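Local coordinates for protein vanadium-dependent bromoperoxidase (Corallina officinalis, PDB 1QHB) that uses bound vanadate and hydrogen peroxide to oxidise bromide and halogenate organic substrates, working as a homododecamer whose subunits each also bind a calcium ion, at residues A317-T322 against D517-S522. Residues are numbered along the deposited sequence; the frame is centred on the assembly and turned at random.
Sequences ARLIRT and DKLVKS
Arg318 on strand 313-318 passes Asp517 with the two CA atoms 6.2 Å apart, the touching parts running 63° to each other. Asp517 reaches across with CG anti to its own backbone N (chi1 180°), and OD1 accepts the Leu319 N-H on its syn side at 3.0 Å, moderately bent at 152°. Asp517 OD1 also accepts a hydrogen bond from a water 2.5 Å away; that water also donates to Leu319 O and accepts from Arg321 NH1, lying at the edge of the guanidinium in its plane. OD2 lies against Arg318 CA and CB and is salt-bridged to Arg281 of strand 276-285. An asparagine here would probably leave the Arg281 charge without its ionic mate. Arg321 NH1 further binds Glu516 O, while the Arg318 guanidinium leads away to a salt bridge with Asp325. Beside these polar contacts, Leu319 CD1 meets Leu519 CG at 3.8 Å, the two side chains crossing at about a right angle, with Val512 also touching Leu319. Far from the vanadate and calcium sites, this is surface packing in which a carboxylate receives a backbone N-H, joining the loop of the 510-512/519-521 hairpin to strands 313-318 and 276-285 of an antiparallel sheet.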
ATOM      1  N   ALA A 317      -5.269  37.920  54.701  1.00 10.70           N
ATOM      2  CA  ALA A 317      -5.981  36.958  53.880  1.00 13.31           C
ATOM      3  C   ALA A 317      -7.112  36.316  54.693  1.00 12.52           C
ATOM      4  O   ALA A 317      -6.924  36.151  55.876  1.00 10.80           O
ATOM      5  CB  ALA A 317      -4.934  35.879  53.525  1.00 10.87           C
ATOM      6  N   ARG A 318      -8.153  35.785  54.052  1.00 11.48           N
ATOM      7  CA  ARG A 318      -9.159  35.101  54.866  1.00 12.15           C
ATOM      8  C   ARG A 318      -9.776  33.964  54.060  1.00 11.93           C
ATOM      9  O   ARG A 318      -9.644  33.916  52.811  1.00 13.02           O
ATOM     10  CB  ARG A 318     -10.149  36.175  55.308  1.00  7.71           C
ATOM     11  CG  ARG A 318     -10.957  36.708  54.116  1.00 12.58           C
ATOM     12  CD  ARG A 318     -11.860  37.863  54.564  1.00 11.41           C
ATOM     13  NE  ARG A 318     -12.705  38.341  53.503  1.00 11.58           N
ATOM     14  CZ  ARG A 318     -13.436  39.436  53.524  1.00 14.74           C
ATOM     15  NH1 ARG A 318     -13.414  40.178  54.635  1.00 14.04           N
ATOM     16  NH2 ARG A 318     -14.213  39.745  52.491  1.00  9.97           N
ATOM     17  N   LEU A 319     -10.401  33.029  54.769  1.00  9.56           N
ATOM     18  CA  LEU A 319     -11.135  31.953  54.082  1.00 12.12           C
ATOM     19  C   LEU A 319     -12.175  32.630  53.219  1.00 13.63           C
ATOM     20  O   LEU A 319     -12.700  33.656  53.687  1.00 16.39           O
ATOM     21  CB  LEU A 319     -11.793  31.011  55.110  1.00  7.99           C
ATOM     22  CG  LEU A 319     -10.758  30.209  55.912  1.00 18.47           C
ATOM     23  CD1 LEU A 319     -11.454  29.506  57.079  1.00 12.94           C
ATOM     24  CD2 LEU A 319      -9.981  29.210  55.055  1.00  7.49           C
ATOM     25  N   ILE A 320     -12.510  32.126  52.051  1.00 14.30           N
ATOM     26  CA  ILE A 320     -13.526  32.769  51.231  1.00 13.04           C
ATOM     27  C   ILE A 320     -14.764  33.085  52.053  1.00 14.02           C
ATOM     28  O   ILE A 320     -15.498  32.232  52.552  1.00 14.06           O
ATOM     29  CB  ILE A 320     -13.866  31.960  49.959  1.00 14.54           C
ATOM     30  CG1 ILE A 320     -12.602  31.947  49.050  1.00 12.40           C
ATOM     31  CG2 ILE A 320     -15.037  32.572  49.223  1.00  8.16           C
ATOM     32  CD1 ILE A 320     -12.738  30.812  48.006  1.00 15.67           C
ATOM     33  N   ARG A 321     -15.197  34.345  52.028  1.00 15.38           N
ATOM     34  CA  ARG A 321     -16.349  34.823  52.788  1.00 13.50           C
ATOM     35  C   ARG A 321     -17.467  35.443  51.993  1.00 13.46           C
ATOM     36  O   ARG A 321     -18.665  35.217  52.201  1.00 11.91           O
ATOM     37  CB  ARG A 321     -15.702  35.951  53.662  1.00 15.31           C
ATOM     38  CG  ARG A 321     -16.266  36.041  55.035  1.00 17.86           C
ATOM     39  CD  ARG A 321     -15.454  36.922  56.010  1.00 21.93           C
ATOM     40  NE  ARG A 321     -16.294  36.972  57.215  1.00 16.12           N
ATOM     41  CZ  ARG A 321     -16.333  35.957  58.093  1.00 19.50           C
ATOM     42  NH1 ARG A 321     -15.575  34.845  58.079  1.00 13.42           N
ATOM     43  NH2 ARG A 321     -17.201  36.138  59.101  1.00 18.65           N
ATOM     44  N   THR A 322     -17.083  36.351  51.077  1.00 10.51           N
ATOM     45  CA  THR A 322     -18.075  37.051  50.294  1.00 11.59           C
ATOM     46  C   THR A 322     -18.021  36.601  48.833  1.00 14.62           C
ATOM     47  O   THR A 322     -17.043  36.002  48.390  1.00 12.98           O
ATOM     48  CB  THR A 322     -17.865  38.574  50.315  1.00 10.39           C
ATOM     49  OG1 THR A 322     -16.507  38.856  49.919  1.00 10.06           O
ATOM     50  CG2 THR A 322     -17.953  39.156  51.736  1.00  8.02           C
ATOM     51  N   ASP A 517     -12.941  34.577  61.184  1.00 17.96           N
ATOM     52  CA  ASP A 517     -12.326  33.963  60.021  1.00 15.02           C
ATOM     53  C   ASP A 517     -11.968  32.527  60.328  1.00 15.27           C
ATOM     54  O   ASP A 517     -10.795  32.194  60.538  1.00 16.44           O
ATOM     55  CB  ASP A 517     -11.102  34.771  59.616  1.00 15.45           C
ATOM     56  CG  ASP A 517     -10.408  34.161  58.395  1.00 18.03           C
ATOM     57  OD1 ASP A 517     -11.176  33.563  57.598  1.00 20.37           O
ATOM     58  OD2 ASP A 517      -9.193  34.241  58.241  1.00 19.57           O
ATOM     59  N   LYS A 518     -12.922  31.623  60.473  1.00 14.46           N
ATOM     60  CA  LYS A 518     -12.610  30.243  60.813  1.00 16.81           C
ATOM     61  C   LYS A 518     -13.659  29.292  60.243  1.00 17.00           C
ATOM     62  O   LYS A 518     -14.720  29.740  59.792  1.00 17.00           O
ATOM     63  CB  LYS A 518     -12.554  30.088  62.329  1.00 21.49           C
ATOM     64  CG  LYS A 518     -13.892  30.124  63.022  1.00 29.01           C
ATOM     65  CD  LYS A 518     -13.717  29.879  64.519  1.00 45.29           C
ATOM     66  CE  LYS A 518     -15.026  30.044  65.265  1.00 52.89           C
ATOM     67  NZ  LYS A 518     -14.858  29.980  66.740  1.00 61.36           N
ATOM     68  N   LEU A 519     -13.346  28.004  60.250  1.00 14.58           N
ATOM     69  CA  LEU A 519     -14.268  26.997  59.784  1.00 17.26           C
ATOM     70  C   LEU A 519     -15.140  26.487  60.912  1.00 20.05           C
ATOM     71  O   LEU A 519     -14.588  26.255  61.978  1.00 21.98           O
ATOM     72  CB  LEU A 519     -13.435  25.779  59.275  1.00 17.24           C
ATOM     73  CG  LEU A 519     -12.715  25.979  57.954  1.00 24.73           C
ATOM     74  CD1 LEU A 519     -11.911  24.751  57.550  1.00 27.18           C
ATOM     75  CD2 LEU A 519     -13.699  26.334  56.838  1.00 20.27           C
ATOM     76  N   VAL A 520     -16.437  26.269  60.719  1.00 21.92           N
ATOM     77  CA  VAL A 520     -17.284  25.715  61.748  1.00 22.07           C
ATOM     78  C   VAL A 520     -18.082  24.558  61.142  1.00 22.45           C
ATOM     79  O   VAL A 520     -18.314  24.533  59.943  1.00 22.86           O
ATOM     80  CB  VAL A 520     -18.330  26.648  62.387  1.00 23.25           C
ATOM     81  CG1 VAL A 520     -17.628  27.677  63.262  1.00 23.52           C
ATOM     82  CG2 VAL A 520     -19.214  27.296  61.321  1.00 16.14           C
ATOM     83  N   LYS A 521     -18.489  23.649  62.009  1.00 24.90           N
ATOM     84  CA  LYS A 521     -19.296  22.521  61.547  1.00 27.52           C
ATOM     85  C   LYS A 521     -20.565  23.099  60.962  1.00 26.82           C
ATOM     86  O   LYS A 521     -21.166  24.031  61.495  1.00 28.66           O
ATOM     87  CB  LYS A 521     -19.461  21.513  62.671  1.00 32.96           C
ATOM     88  CG  LYS A 521     -20.386  20.349  62.366  1.00 57.81           C
ATOM     89  CD  LYS A 521     -20.723  19.567  63.627  1.00 70.17           C
ATOM     90  CE  LYS A 521     -21.495  18.300  63.285  1.00 78.07           C
ATOM     91  NZ  LYS A 521     -21.734  17.472  64.499  1.00 86.70           N
ATOM     92  N   SER A 522     -20.949  22.621  59.784  1.00 23.33           N
ATOM     93  CA  SER A 522     -22.138  23.114  59.106  1.00 23.16           C
ATOM     94  C   SER A 522     -23.424  22.610  59.746  1.00 23.90           C
ATOM     95  O   SER A 522     -23.434  21.539  60.351  1.00 19.98           O
ATOM     96  CB  SER A 522     -22.058  22.584  57.659  1.00 22.00           C
ATOM     97  OG  SER A 522     -23.287  22.753  56.993  1.00 20.49           O
TER
HETATM   98  O   HOH W   1     -13.217  34.285  56.384  1.00 14.12           O